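Local coordinates for protein 2',5'-phosphodiesterase 12 (Homo sapiens, PDB 4Z0V) that belongs to the endonuclease/exonuclease/phosphatase family, joining a DNase I-like domain that holds a magnesium ion to an N-terminal E-set-type beta domain, at residues A[40-45]-A[56-61]; A[134-139]-A[157-162]; A[228-233]-A[264-269]; A[330-335]-A[388-393]. All coordinates share one frame; numbering follows the deposited sequence.

Contact 1 stands apart from the rest: it closes a hairpin in the N-terminal beta domain, with its centre about 31 Å from that of contact 2 and about 44 and 48 Å from those of contacts 3 and 4. The other three belong to the DNase I-like domain, their centres about 21 to 24 Å from one another and none touching another. Contacts 3 and 4 reach the same mixed sheet, whereas contact 2 involves a loop that follows strand 125-132 of the second sheet. The magnesium ion lies near the side chains of Leu134 in contact 2 (about 5 Å), Leu391 in contact 4 (about 8 Å) and, farther off, Ser264 in contact 3 (about 12 Å).

Contact 1. Residues A[40-45]-A[56-61]; sequences LFRWYK and WTETDV
Trp43 O receives two hydrogen bonds from Thr59, one from the backbone and one from the side chain. Thr59 N approaches Trp43 O in the carbonyl plane at 2.9 Å, while Thr59 OG1 donates to Trp43 O from above that plane at 2.8 Å. With chi1 at 77°, Thr59 OG1 sits between its own backbone N and carbonyl carbon, and there it also accepts from Val61 N, forming an ST turn. Past this turn, Val61 O takes up Trp43 N at 3.1 Å. At the other end Lys45 and Thr57 exchange both backbone bonds, Thr57 N lying 2.8 Å from Lys45 O.

Arg42 bends at chi2 and chi3 and folds over Glu58. Arg42 NH2 donates to Thr59 O at 2.8 Å. The guanidinium stacks on the Glu58 carboxylate with planes 13° apart, so the long salt bridge from Arg42 NH2 to Glu58 OE2 rests on charge alone, with no N-H aimed at the oxygen.

Around these bonds, Tyr44 CD2 packs on Glu58 CA at 3.6 Å, Trp56 CE3 meets Lys45 C at 3.5 Å, and Trp43 CD1 touches Val61 CG1. Lys78 of strand 77-82 makes cation-pi contacts with both Tyr44 and Trp56. The arrangement is a beta hairpin, whose short strand 56-58 forms one edge of the four-stranded antiparallel sheet in the E-set-type N-terminal domain.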
loop_
_atom_site.group_PDB
_atom_site.type_symbol
_atom_site.label_atom_id
_atom_site.label_comp_id
_atom_site.label_asym_id
_atom_site.label_seq_id
_atom_site.Cartn_x
_atom_site.Cartn_y
_atom_site.Cartn_z
ATOM N N LEU A 40 23.052 8.194 -16.223
ATOM C CA LEU A 40 24.266 7.755 -15.517
ATOM C C LEU A 40 24.162 8.145 -14.064
ATOM O O LEU A 40 23.751 9.266 -13.763
ATOM C CB LEU A 40 25.532 8.411 -16.132
ATOM C CG LEU A 40 25.803 8.212 -17.644
ATOM C CD1 LEU A 40 27.076 8.944 -18.061
ATOM C CD2 LEU A 40 25.897 6.739 -18.018
ATOM N N PHE A 41 24.516 7.239 -13.170
ATOM C CA PHE A 41 24.486 7.514 -11.735
ATOM C C PHE A 41 25.797 7.141 -11.114
ATOM O O PHE A 41 26.395 6.124 -11.473
ATOM C CB PHE A 41 23.369 6.695 -11.041
ATOM C CG PHE A 41 21.997 6.965 -11.593
ATOM C CD1 PHE A 41 21.294 8.099 -11.221
ATOM C CD2 PHE A 41 21.399 6.077 -12.481
ATOM C CE1 PHE A 41 20.027 8.369 -11.764
ATOM C CE2 PHE A 41 20.127 6.344 -13.013
ATOM C CZ PHE A 41 19.456 7.487 -12.653
ATOM N N ARG A 42 26.239 7.927 -10.159
ATOM C CA ARG A 42 27.440 7.569 -9.410
ATOM C C ARG A 42 27.296 8.134 -8.016
ATOM O O ARG A 42 26.981 9.302 -7.878
ATOM C CB ARG A 42 28.731 8.080 -10.089
ATOM C CG ARG A 42 30.011 7.778 -9.289
ATOM C CD ARG A 42 30.295 6.280 -9.152
ATOM N NE ARG A 42 30.837 5.716 -10.395
ATOM C CZ ARG A 42 31.444 4.538 -10.473
ATOM N NH1 ARG A 42 31.902 4.094 -11.638
ATOM N NH2 ARG A 42 31.590 3.788 -9.390
ATOM N N TRP A 43 27.522 7.313 -7.006
ATOM C CA TRP A 43 27.410 7.759 -5.632
ATOM C C TRP A 43 28.786 7.968 -5.035
ATOM O O TRP A 43 29.689 7.143 -5.236
ATOM C CB TRP A 43 26.637 6.738 -4.804
ATOM C CG TRP A 43 25.161 6.784 -5.055
ATOM C CD1 TRP A 43 24.442 6.017 -5.937
ATOM C CD2 TRP A 43 24.217 7.567 -4.334
ATOM N NE1 TRP A 43 23.099 6.315 -5.828
ATOM C CE2 TRP A 43 22.933 7.247 -4.836
ATOM C CE3 TRP A 43 24.326 8.486 -3.268
ATOM C CZ2 TRP A 43 21.772 7.858 -4.344
ATOM C CZ3 TRP A 43 23.175 9.093 -2.794
ATOM C CH2 TRP A 43 21.919 8.765 -3.322
ATOM N N TYR A 44 28.906 9.025 -4.229
ATOM C CA TYR A 44 30.106 9.373 -3.474
ATOM C C TYR A 44 29.822 9.482 -2.008
ATOM O O TYR A 44 28.687 9.761 -1.612
ATOM C CB TYR A 44 30.688 10.714 -3.913
ATOM C CG TYR A 44 31.017 10.784 -5.373
ATOM C CD1 TYR A 44 30.029 11.058 -6.316
ATOM C CD2 TYR A 44 32.336 10.671 -5.816
ATOM C CE1 TYR A 44 30.334 11.164 -7.673
ATOM C CE2 TYR A 44 32.654 10.785 -7.170
ATOM C CZ TYR A 44 31.646 11.026 -8.093
ATOM O OH TYR A 44 31.933 11.128 -9.432
ATOM N N LYS A 45 30.860 9.303 -1.202
ATOM C CA LYS A 45 30.755 9.513 0.232
ATOM C C LYS A 45 31.878 10.458 0.632
ATOM O O LYS A 45 32.904 10.520 -0.040
ATOM C CB LYS A 45 30.809 8.183 1.014
ATOM C CG LYS A 45 32.167 7.485 0.918
ATOM C CD LYS A 45 32.170 6.021 1.374
ATOM C CE LYS A 45 33.537 5.406 1.131
ATOM N NZ LYS A 45 33.735 4.143 1.893
ATOM N N TRP A 56 35.578 14.078 -1.828
ATOM C CA TRP A 56 34.587 13.004 -2.021
ATOM C C TRP A 56 35.251 11.739 -2.529
ATOM O O TRP A 56 36.149 11.804 -3.363
ATOM C CB TRP A 56 33.496 13.450 -3.016
ATOM C CG TRP A 56 32.653 14.585 -2.526
ATOM C CD1 TRP A 56 32.818 15.913 -2.804
ATOM C CD2 TRP A 56 31.554 14.499 -1.609
ATOM N NE1 TRP A 56 31.866 16.652 -2.148
ATOM C CE2 TRP A 56 31.098 15.813 -1.379
ATOM C CE3 TRP A 56 30.897 13.432 -0.972
ATOM C CZ2 TRP A 56 30.022 16.090 -0.527
ATOM C CZ3 TRP A 56 29.857 13.709 -0.103
ATOM C CH2 TRP A 56 29.417 15.025 0.102
ATOM N N THR A 57 34.824 10.595 -2.008
ATOM C CA THR A 57 35.368 9.294 -2.388
ATOM C C THR A 57 34.320 8.568 -3.189
ATOM O O THR A 57 33.192 8.402 -2.725
ATOM C CB THR A 57 35.793 8.489 -1.157
ATOM O OG1 THR A 57 36.808 9.220 -0.481
ATOM C CG2 THR A 57 36.320 7.107 -1.520
ATOM N N GLU A 58 34.688 8.163 -4.402
ATOM C CA GLU A 58 33.759 7.451 -5.261
ATOM C C GLU A 58 33.416 6.099 -4.670
ATOM O O GLU A 58 34.304 5.390 -4.197
ATOM C CB GLU A 58 34.423 7.283 -6.623
ATOM C CG GLU A 58 33.511 6.854 -7.735
ATOM C CD GLU A 58 34.321 6.369 -8.918
ATOM O OE1 GLU A 58 34.424 7.132 -9.898
ATOM O OE2 GLU A 58 34.898 5.261 -8.847
ATOM N N THR A 59 32.138 5.736 -4.675
ATOM C CA THR A 59 31.766 4.397 -4.235
ATOM C C THR A 59 31.708 3.544 -5.493
ATOM O O THR A 59 31.692 4.099 -6.605
ATOM C CB THR A 59 30.417 4.382 -3.476
ATOM O OG1 THR A 59 29.391 4.485 -4.466
ATOM C CG2 THR A 59 30.294 5.481 -2.434
ATOM N N ASP A 60 31.575 2.225 -5.353
ATOM C CA ASP A 60 31.429 1.400 -6.552
ATOM C C ASP A 60 29.950 1.318 -6.984
ATOM O O ASP A 60 29.613 0.513 -7.847
ATOM C CB ASP A 60 32.033 -0.024 -6.358
ATOM C CG ASP A 60 31.572 -0.832 -5.157
ATOM O OD1 ASP A 60 30.426 -0.617 -4.692
ATOM O OD2 ASP A 60 32.342 -1.715 -4.705
ATOM N N VAL A 61 29.082 2.195 -6.449
ATOM C CA VAL A 61 27.666 2.095 -6.764
ATOM C C VAL A 61 27.317 3.052 -7.916
ATOM O O VAL A 61 27.407 4.280 -7.774
ATOM C CB VAL A 61 26.803 2.313 -5.486
ATOM C CG1 VAL A 61 25.313 2.196 -5.795
ATOM C CG2 VAL A 61 27.206 1.325 -4.372
#

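Contact 2. Residues A[134-139]-A[157-162]; sequences LADTYA and LELDYR
Leu157 meets the helical turn 136-139 through both its side chain and its carbonyl: its CD2 rests 4.4 Å from Ala139 CB, and its O is tied to Asp136 through a water. Water 1 donates to Leu157 O and, at 2.6 Å, to Asp136 OD1, and accepts from Arg162 NH1, so three groups converge on it. Two residues on, Leu159 N gives its hydrogen to water 2, which in turn donates to Asp136 OD1 at 2.6 Å. That carboxylate oxygen thus holds two waters, one leading to Leu157 and one to the first turn of helix 159-172. The Leu159 side chain lies against the same acid, its CB 3.7 Å from Asp136 OD1 and both its methyls against Asp136 CB.

In this DNase I-like domain the 134-139 segment follows strand 125-132, and Asp136 N and Thr137 N are bonded to Asp184 at the end of the neighbouring strand 177-184.

Arg162, one turn into the helix, bends at chi3 (-58°), which brings NE back to Leu157 O at 3.1 Å. Leu134 O is gripped end-on by Arg162 NH1 at 2.8 Å and Arg162 NH2 at 3.0 Å; the NH2 bond uses a lone pair in the carbonyl plane, while NH1 stands above it. Leu134 CG and CD2 lie over one guanidinium face, CD2 toward its rim. Arg162 NH2 shares its two hydrogens among Leu134 O, Ile133 O and Pro427 O.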
loop_
_atom_site.group_PDB
_atom_site.type_symbol
_atom_site.label_atom_id
_atom_site.label_comp_id
_atom_site.label_asym_id
_atom_site.label_seq_id
_atom_site.Cartn_x
_atom_site.Cartn_y
_atom_site.Cartn_z
ATOM N N LEU A 134 -0.377 3.893 7.735
ATOM C CA LEU A 134 -0.626 4.901 8.801
ATOM C C LEU A 134 -0.261 6.309 8.319
ATOM O O LEU A 134 0.926 6.700 8.226
ATOM C CB LEU A 134 0.148 4.518 10.093
ATOM C CG LEU A 134 0.146 5.514 11.279
ATOM C CD1 LEU A 134 -1.277 5.889 11.692
ATOM C CD2 LEU A 134 0.937 4.932 12.453
ATOM N N ALA A 135 -1.310 7.094 8.021
ATOM C CA ALA A 135 -1.098 8.402 7.450
ATOM C C ALA A 135 -0.521 9.388 8.461
ATOM O O ALA A 135 -0.934 9.443 9.634
ATOM C CB ALA A 135 -2.387 8.949 6.864
ATOM N N ASP A 136 0.441 10.183 7.985
ATOM C CA ASP A 136 1.021 11.247 8.805
ATOM C C ASP A 136 -0.057 12.271 9.173
ATOM O O ASP A 136 0.028 12.875 10.242
ATOM C CB ASP A 136 2.161 11.950 8.056
ATOM C CG ASP A 136 2.787 13.037 8.899
ATOM O OD1 ASP A 136 3.362 12.706 9.947
ATOM O OD2 ASP A 136 2.627 14.222 8.548
ATOM N N THR A 137 -1.094 12.443 8.319
ATOM C CA THR A 137 -2.185 13.380 8.651
ATOM C C THR A 137 -2.784 12.990 10.016
ATOM O O THR A 137 -3.200 13.872 10.769
ATOM C CB THR A 137 -3.225 13.499 7.531
ATOM O OG1 THR A 137 -4.087 14.590 7.851
ATOM C CG2 THR A 137 -4.068 12.253 7.358
ATOM N N TYR A 138 -2.775 11.680 10.359
ATOM C CA TYR A 138 -3.273 11.223 11.659
ATOM C C TYR A 138 -2.150 11.039 12.665
ATOM O O TYR A 138 -2.309 11.459 13.816
ATOM C CB TYR A 138 -4.094 9.925 11.566
ATOM C CG TYR A 138 -5.140 9.945 10.466
ATOM C CD1 TYR A 138 -6.152 10.901 10.458
ATOM C CD2 TYR A 138 -5.088 9.040 9.405
ATOM C CE1 TYR A 138 -7.083 10.965 9.417
ATOM C CE2 TYR A 138 -6.011 9.102 8.348
ATOM C CZ TYR A 138 -7.005 10.071 8.362
ATOM O OH TYR A 138 -7.933 10.167 7.351
ATOM N N ALA A 139 -1.011 10.443 12.245
ATOM C CA ALA A 139 0.097 10.118 13.166
ATOM C C ALA A 139 0.785 11.376 13.751
ATOM O O ALA A 139 1.307 11.302 14.858
ATOM C CB ALA A 139 1.133 9.250 12.453
ATOM N N LEU A 157 7.538 7.871 15.323
ATOM C CA LEU A 157 6.218 8.214 14.752
ATOM C C LEU A 157 6.343 9.211 13.629
ATOM O O LEU A 157 5.430 9.353 12.812
ATOM C CB LEU A 157 5.294 8.834 15.818
ATOM C CG LEU A 157 4.382 7.905 16.560
ATOM C CD1 LEU A 157 3.668 8.672 17.670
ATOM C CD2 LEU A 157 3.370 7.236 15.612
ATOM N N GLU A 158 7.444 9.975 13.650
ATOM C CA GLU A 158 7.773 11.019 12.695
ATOM C C GLU A 158 7.799 10.473 11.284
ATOM O O GLU A 158 8.309 9.369 11.079
ATOM C CB GLU A 158 9.142 11.607 13.052
ATOM C CG GLU A 158 9.149 12.236 14.440
ATOM C CD GLU A 158 9.372 13.732 14.456
ATOM O OE1 GLU A 158 10.482 14.176 14.083
ATOM O OE2 GLU A 158 8.443 14.459 14.874
ATOM N N LEU A 159 7.259 11.241 10.324
ATOM C CA LEU A 159 7.142 10.796 8.944
ATOM C C LEU A 159 8.465 10.344 8.300
ATOM O O LEU A 159 8.486 9.263 7.695
ATOM C CB LEU A 159 6.458 11.851 8.048
ATOM C CG LEU A 159 6.026 11.329 6.642
ATOM C CD1 LEU A 159 5.197 10.024 6.736
ATOM C CD2 LEU A 159 5.263 12.384 5.881
ATOM N N ASP A 160 9.533 11.127 8.424
ATOM C CA ASP A 160 10.817 10.813 7.799
ATOM C C ASP A 160 11.379 9.456 8.288
ATOM O O ASP A 160 11.856 8.672 7.467
ATOM C CB ASP A 160 11.837 11.942 8.019
ATOM C CG ASP A 160 11.555 13.220 7.226
ATOM O OD1 ASP A 160 11.039 13.118 6.084
ATOM O OD2 ASP A 160 11.883 14.318 7.732
ATOM N N TYR A 161 11.245 9.152 9.595
ATOM C CA TYR A 161 11.692 7.873 10.133
ATOM C C TYR A 161 10.849 6.713 9.547
ATOM O O TYR A 161 11.392 5.726 9.009
ATOM C CB TYR A 161 11.600 7.880 11.676
ATOM C CG TYR A 161 12.136 6.609 12.298
ATOM C CD1 TYR A 161 11.295 5.528 12.564
ATOM C CD2 TYR A 161 13.483 6.483 12.624
ATOM C CE1 TYR A 161 11.782 4.357 13.152
ATOM C CE2 TYR A 161 13.976 5.329 13.239
ATOM C CZ TYR A 161 13.116 4.277 13.522
ATOM O OH TYR A 161 13.615 3.142 14.126
ATOM N N ARG A 162 9.520 6.801 9.712
ATOM C CA ARG A 162 8.604 5.754 9.223
ATOM C C ARG A 162 8.764 5.516 7.709
ATOM O O ARG A 162 8.705 4.368 7.277
ATOM C CB ARG A 162 7.161 6.109 9.558
ATOM C CG ARG A 162 6.927 6.042 11.062
ATOM C CD ARG A 162 5.462 5.880 11.463
ATOM N NE ARG A 162 4.651 6.966 10.937
ATOM C CZ ARG A 162 3.701 6.832 10.022
ATOM N NH1 ARG A 162 3.003 7.884 9.627
ATOM N NH2 ARG A 162 3.439 5.636 9.494
HETATM O O HOH W 1 4.067 10.254 10.636
HETATM O O HOH W 2 5.520 13.578 11.157
#

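Contact 3. Residues A[228-233]-A[264-269]; sequences HDISFY and SVLQVS
Ile230 and Leu266 form a hydrogen-bonded antiparallel pair where strand 222-231 runs beside strand 265-273 in one of the two sheets of the DNase I-like domain. Their backbone bonds are nearly straight, with Leu266 N reaching Ile230 O at 2.9 Å. His228 N to Val268 O and Phe232 N to Ser264 O extend the pairing in both directions, the latter at the start of helix 232-238.

Among apolar contacts, Ile230 and Leu266 lie side by side, Ile230 CG1 3.8 Å from Leu266 CB. The Phe232 side chain crosses that of Leu266 at about a right angle, setting CE1 3.7 Å from Leu266 CB, while Ser264 CB lies at the ring edge in its plane. Ala305 of helix 295-316 also touches Phe232.

Water and charge gather where the Asp229 and Gln267 side chains lie side by side, carboxylate and amide planes 60° apart. Water 4 joins Asp229 OD2 to Gln267 NE2, water 3 joins Asp229 OD1 to Ser269 OG, and OD2 also forms a salt bridge with Arg206 of strand 201-207. Gln267 OE1 is held by Thr215 and Asn285. His228 O bonds His308 instead of Val268 N; with CG anti to its carbonyl carbon (chi1 -55°), Asp229 OD1 accepts Val268 N at 2.9 Å, on the anti side and 29° out of the carboxylate plane.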
loop_
_atom_site.group_PDB
_atom_site.type_symbol
_atom_site.label_atom_id
_atom_site.label_comp_id
_atom_site.label_asym_id
_atom_site.label_seq_id
_atom_site.Cartn_x
_atom_site.Cartn_y
_atom_site.Cartn_z
ATOM N N HIS A 228 -10.774 2.588 -12.851
ATOM C CA HIS A 228 -12.224 2.662 -12.645
ATOM C C HIS A 228 -12.537 2.995 -11.175
ATOM O O HIS A 228 -13.337 2.331 -10.514
ATOM C CB HIS A 228 -12.850 1.324 -13.076
ATOM C CG HIS A 228 -12.409 0.881 -14.444
ATOM N ND1 HIS A 228 -13.083 1.285 -15.583
ATOM C CD2 HIS A 228 -11.344 0.127 -14.813
ATOM C CE1 HIS A 228 -12.423 0.751 -16.603
ATOM N NE2 HIS A 228 -11.363 0.063 -16.190
ATOM N N ASP A 229 -11.873 4.012 -10.656
ATOM C CA ASP A 229 -12.066 4.378 -9.247
ATOM C C ASP A 229 -13.436 4.987 -8.982
ATOM O O ASP A 229 -13.995 5.700 -9.825
ATOM C CB ASP A 229 -11.015 5.384 -8.788
ATOM C CG ASP A 229 -9.566 4.992 -8.973
ATOM O OD1 ASP A 229 -9.285 3.788 -9.292
ATOM O OD2 ASP A 229 -8.716 5.844 -8.762
ATOM N N ILE A 230 -13.964 4.739 -7.792
ATOM C CA ILE A 230 -15.247 5.342 -7.410
ATOM C C ILE A 230 -15.226 5.782 -5.962
ATOM O O ILE A 230 -14.432 5.279 -5.165
ATOM C CB ILE A 230 -16.469 4.387 -7.624
ATOM C CG1 ILE A 230 -16.317 3.049 -6.827
ATOM C CG2 ILE A 230 -16.788 4.138 -9.125
ATOM C CD1 ILE A 230 -17.672 2.223 -6.604
ATOM N N SER A 231 -16.155 6.697 -5.620
ATOM C CA SER A 231 -16.549 6.985 -4.254
ATOM C C SER A 231 -17.796 6.130 -4.042
ATOM O O SER A 231 -18.660 6.149 -4.922
ATOM C CB SER A 231 -16.848 8.469 -4.060
ATOM O OG SER A 231 -15.629 9.196 -4.101
ATOM N N PHE A 232 -17.889 5.333 -2.961
ATOM C CA PHE A 232 -19.091 4.499 -2.775
ATOM C C PHE A 232 -20.377 5.333 -2.727
ATOM O O PHE A 232 -21.355 4.914 -3.320
ATOM C CB PHE A 232 -19.028 3.623 -1.508
ATOM C CG PHE A 232 -17.884 2.622 -1.483
ATOM C CD1 PHE A 232 -17.810 1.599 -2.425
ATOM C CD2 PHE A 232 -16.890 2.702 -0.518
ATOM C CE1 PHE A 232 -16.742 0.690 -2.408
ATOM C CE2 PHE A 232 -15.823 1.801 -0.508
ATOM C CZ PHE A 232 -15.765 0.794 -1.441
ATOM N N TYR A 233 -20.374 6.509 -2.070
ATOM C CA TYR A 233 -21.620 7.283 -1.942
ATOM C C TYR A 233 -22.118 7.748 -3.323
ATOM O O TYR A 233 -23.314 7.726 -3.587
ATOM C CB TYR A 233 -21.429 8.485 -0.984
ATOM C CG TYR A 233 -20.717 9.670 -1.595
ATOM C CD1 TYR A 233 -19.340 9.820 -1.473
ATOM C CD2 TYR A 233 -21.426 10.658 -2.279
ATOM C CE1 TYR A 233 -18.677 10.904 -2.055
ATOM C CE2 TYR A 233 -20.773 11.740 -2.866
ATOM C CZ TYR A 233 -19.396 11.849 -2.767
ATOM O OH TYR A 233 -18.753 12.917 -3.340
ATOM N N SER A 264 -15.470 7.126 1.950
ATOM C CA SER A 264 -14.731 5.921 1.521
ATOM C C SER A 264 -14.735 5.764 -0.018
ATOM O O SER A 264 -15.751 5.987 -0.700
ATOM C CB SER A 264 -15.274 4.668 2.196
ATOM O OG SER A 264 -15.723 4.924 3.520
ATOM N N VAL A 265 -13.558 5.388 -0.534
ATOM C CA VAL A 265 -13.301 5.228 -1.946
ATOM C C VAL A 265 -12.808 3.805 -2.250
ATOM O O VAL A 265 -12.356 3.045 -1.369
ATOM C CB VAL A 265 -12.287 6.305 -2.468
ATOM C CG1 VAL A 265 -12.875 7.730 -2.357
ATOM C CG2 VAL A 265 -10.946 6.206 -1.730
ATOM N N LEU A 266 -12.949 3.454 -3.522
ATOM C CA LEU A 266 -12.518 2.186 -4.104
ATOM C C LEU A 266 -11.643 2.477 -5.294
ATOM O O LEU A 266 -12.061 3.167 -6.224
ATOM C CB LEU A 266 -13.748 1.374 -4.552
ATOM C CG LEU A 266 -13.413 0.026 -5.243
ATOM C CD1 LEU A 266 -12.726 -0.943 -4.262
ATOM C CD2 LEU A 266 -14.668 -0.601 -5.827
ATOM N N GLN A 267 -10.445 1.957 -5.280
ATOM C CA GLN A 267 -9.517 2.148 -6.394
ATOM C C GLN A 267 -9.542 0.874 -7.224
ATOM O O GLN A 267 -9.484 -0.237 -6.673
ATOM C CB GLN A 267 -8.136 2.445 -5.810
ATOM C CG GLN A 267 -6.999 2.560 -6.817
ATOM C CD GLN A 267 -5.731 2.968 -6.089
ATOM O OE1 GLN A 267 -5.257 2.272 -5.171
ATOM N NE2 GLN A 267 -5.204 4.133 -6.449
ATOM N N VAL A 268 -9.691 1.007 -8.536
ATOM C CA VAL A 268 -9.744 -0.159 -9.394
ATOM C C VAL A 268 -8.818 0.100 -10.566
ATOM O O VAL A 268 -8.975 1.112 -11.269
ATOM C CB VAL A 268 -11.169 -0.537 -9.866
ATOM C CG1 VAL A 268 -11.124 -1.735 -10.814
ATOM C CG2 VAL A 268 -12.120 -0.827 -8.693
ATOM N N SER A 269 -7.921 -0.844 -10.803
ATOM C CA SER A 269 -6.962 -0.752 -11.912
ATOM C C SER A 269 -6.949 -2.061 -12.682
ATOM O O SER A 269 -6.778 -3.121 -12.072
ATOM C CB SER A 269 -5.568 -0.458 -11.362
ATOM O OG SER A 269 -5.593 0.597 -10.409
HETATM O O HOH W 3 -6.756 3.215 -10.355
HETATM O O HOH W 4 -6.122 5.543 -8.718
HETATM O O HOH W 5 -18.355 6.797 0.066
#

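Contact 4. Residues A[330-335]-A[388-393]; sequences STPSTG and HGCLDY
The Tyr393 ring presents its edge to the 330-335 loop, with Ser330 O in the ring plane and Pro332 CG close to that plane. The rings of Tyr337 and Phe395 also meet it, Phe395 the more nearly parallel of the two. Tyr393 OH donates to Ser330 O at 2.7 Å, on a lone pair in the carbonyl plane, while Tyr393 CE2 sits 3.1 Å from the same oxygen. Pro332 CD flanks the hydroxyl, 3.3 Å from Tyr393 OH. Chi1 of -55° sets the ring anti to the Tyr393 carbonyl carbon, from where the hydroxyl reaches across to the loop.

The loop connects strand 322-327 to helix 335-342 in the DNase I-like domain, and strand 387-397 runs antiparallel beside the former, pairing Tyr393 with Gly326. A type I turn spans Thr331 to Thr334. Thr331 O accepts both Thr334 N and, at 2.9 Å, Thr334 OG1, which also caps Tyr337 N at the helix start.

Next to the tyrosine, the Thr331 CA hydrogen points at Cys390 O, 3.2 Å from CA with 160° at the hydrogen. Cys390 CB packs on Pro332 CD at 4.0 Å, and Leu391 CD2, its side chain crossing that of Thr331, meets Thr331 CG2 at 3.9 Å.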
loop_
_atom_site.group_PDB
_atom_site.type_symbol
_atom_site.label_atom_id
_atom_site.label_comp_id
_atom_site.label_asym_id
_atom_site.label_seq_id
_atom_site.Cartn_x
_atom_site.Cartn_y
_atom_site.Cartn_z
ATOM N N SER A 330 -12.888 -4.959 9.214
ATOM C CA SER A 330 -13.821 -6.058 9.519
ATOM C C SER A 330 -13.065 -7.284 9.903
ATOM O O SER A 330 -12.256 -7.782 9.118
ATOM C CB SER A 330 -14.705 -6.389 8.319
ATOM O OG SER A 330 -15.249 -5.242 7.690
ATOM N N THR A 331 -13.394 -7.842 11.069
ATOM C CA THR A 331 -12.739 -9.080 11.480
ATOM C C THR A 331 -13.432 -10.301 10.833
ATOM O O THR A 331 -14.532 -10.148 10.310
ATOM C CB THR A 331 -12.723 -9.209 13.007
ATOM O OG1 THR A 331 -14.061 -9.460 13.460
ATOM C CG2 THR A 331 -12.054 -8.016 13.706
ATOM N N PRO A 332 -12.844 -11.521 10.891
ATOM C CA PRO A 332 -13.491 -12.679 10.223
ATOM C C PRO A 332 -14.830 -13.134 10.813
ATOM O O PRO A 332 -15.529 -13.916 10.167
ATOM C CB PRO A 332 -12.446 -13.796 10.356
ATOM C CG PRO A 332 -11.120 -13.046 10.530
ATOM C CD PRO A 332 -11.497 -11.884 11.389
ATOM N N SER A 333 -15.230 -12.625 11.979
ATOM C CA SER A 333 -16.512 -13.038 12.565
ATOM C C SER A 333 -17.676 -12.149 12.096
ATOM O O SER A 333 -18.819 -12.423 12.454
ATOM C CB SER A 333 -16.424 -13.016 14.093
ATOM O OG SER A 333 -16.075 -11.725 14.555
ATOM N N THR A 334 -17.405 -11.118 11.268
ATOM C CA THR A 334 -18.427 -10.150 10.866
ATOM C C THR A 334 -19.319 -10.606 9.718
ATOM O O THR A 334 -18.979 -11.537 8.969
ATOM C CB THR A 334 -17.781 -8.826 10.469
ATOM O OG1 THR A 334 -16.965 -9.022 9.318
ATOM C CG2 THR A 334 -16.958 -8.207 11.597
ATOM N N GLY A 335 -20.409 -9.854 9.539
ATOM C CA GLY A 335 -21.324 -10.033 8.428
ATOM C C GLY A 335 -20.604 -9.714 7.133
ATOM O O GLY A 335 -20.773 -10.416 6.152
ATOM N N HIS A 388 -6.690 -5.119 19.177
ATOM C CA HIS A 388 -6.038 -5.887 18.123
ATOM C C HIS A 388 -7.122 -6.603 17.323
ATOM O O HIS A 388 -8.193 -6.917 17.848
ATOM C CB HIS A 388 -4.924 -6.835 18.594
ATOM C CG HIS A 388 -5.406 -8.009 19.379
ATOM N ND1 HIS A 388 -5.417 -7.987 20.756
ATOM C CD2 HIS A 388 -5.873 -9.208 18.954
ATOM C CE1 HIS A 388 -5.871 -9.174 21.130
ATOM N NE2 HIS A 388 -6.173 -9.935 20.081
ATOM N N GLY A 389 -6.849 -6.834 16.051
ATOM C CA GLY A 389 -7.805 -7.538 15.231
ATOM C C GLY A 389 -7.291 -7.753 13.832
ATOM O O GLY A 389 -6.371 -7.054 13.380
ATOM N N CYS A 390 -7.861 -8.747 13.167
ATOM C CA CYS A 390 -7.538 -9.009 11.765
ATOM C C CYS A 390 -8.488 -8.152 10.967
ATOM O O CYS A 390 -9.683 -8.457 10.953
ATOM C CB CYS A 390 -7.705 -10.489 11.450
ATOM S SG CYS A 390 -7.584 -10.864 9.692
ATOM N N LEU A 391 -7.986 -7.064 10.339
ATOM C CA LEU A 391 -8.828 -6.099 9.622
ATOM C C LEU A 391 -8.541 -6.044 8.133
ATOM O O LEU A 391 -9.350 -5.487 7.380
ATOM C CB LEU A 391 -8.567 -4.685 10.198
ATOM C CG LEU A 391 -8.866 -4.487 11.712
ATOM C CD1 LEU A 391 -8.562 -3.077 12.133
ATOM C CD2 LEU A 391 -10.295 -4.886 12.079
ATOM N N ASP A 392 -7.373 -6.548 7.730
ATOM C CA ASP A 392 -6.839 -6.467 6.352
ATOM C C ASP A 392 -6.891 -7.782 5.645
ATOM O O ASP A 392 -6.640 -8.828 6.258
ATOM C CB ASP A 392 -5.371 -5.995 6.390
ATOM C CG ASP A 392 -5.212 -4.675 7.117
ATOM O OD1 ASP A 392 -5.434 -3.622 6.484
ATOM O OD2 ASP A 392 -4.972 -4.695 8.353
ATOM N N TYR A 393 -7.195 -7.750 4.335
ATOM C CA TYR A 393 -7.257 -8.989 3.559
ATOM C C TYR A 393 -6.763 -8.806 2.144
ATOM O O TYR A 393 -6.844 -7.706 1.595
ATOM C CB TYR A 393 -8.695 -9.525 3.493
ATOM C CG TYR A 393 -9.355 -9.723 4.843
ATOM C CD1 TYR A 393 -9.190 -10.909 5.554
ATOM C CD2 TYR A 393 -10.135 -8.721 5.411
ATOM C CE1 TYR A 393 -9.753 -11.075 6.823
ATOM C CE2 TYR A 393 -10.690 -8.867 6.683
ATOM C CZ TYR A 393 -10.514 -10.057 7.375
ATOM O OH TYR A 393 -11.049 -10.191 8.634
#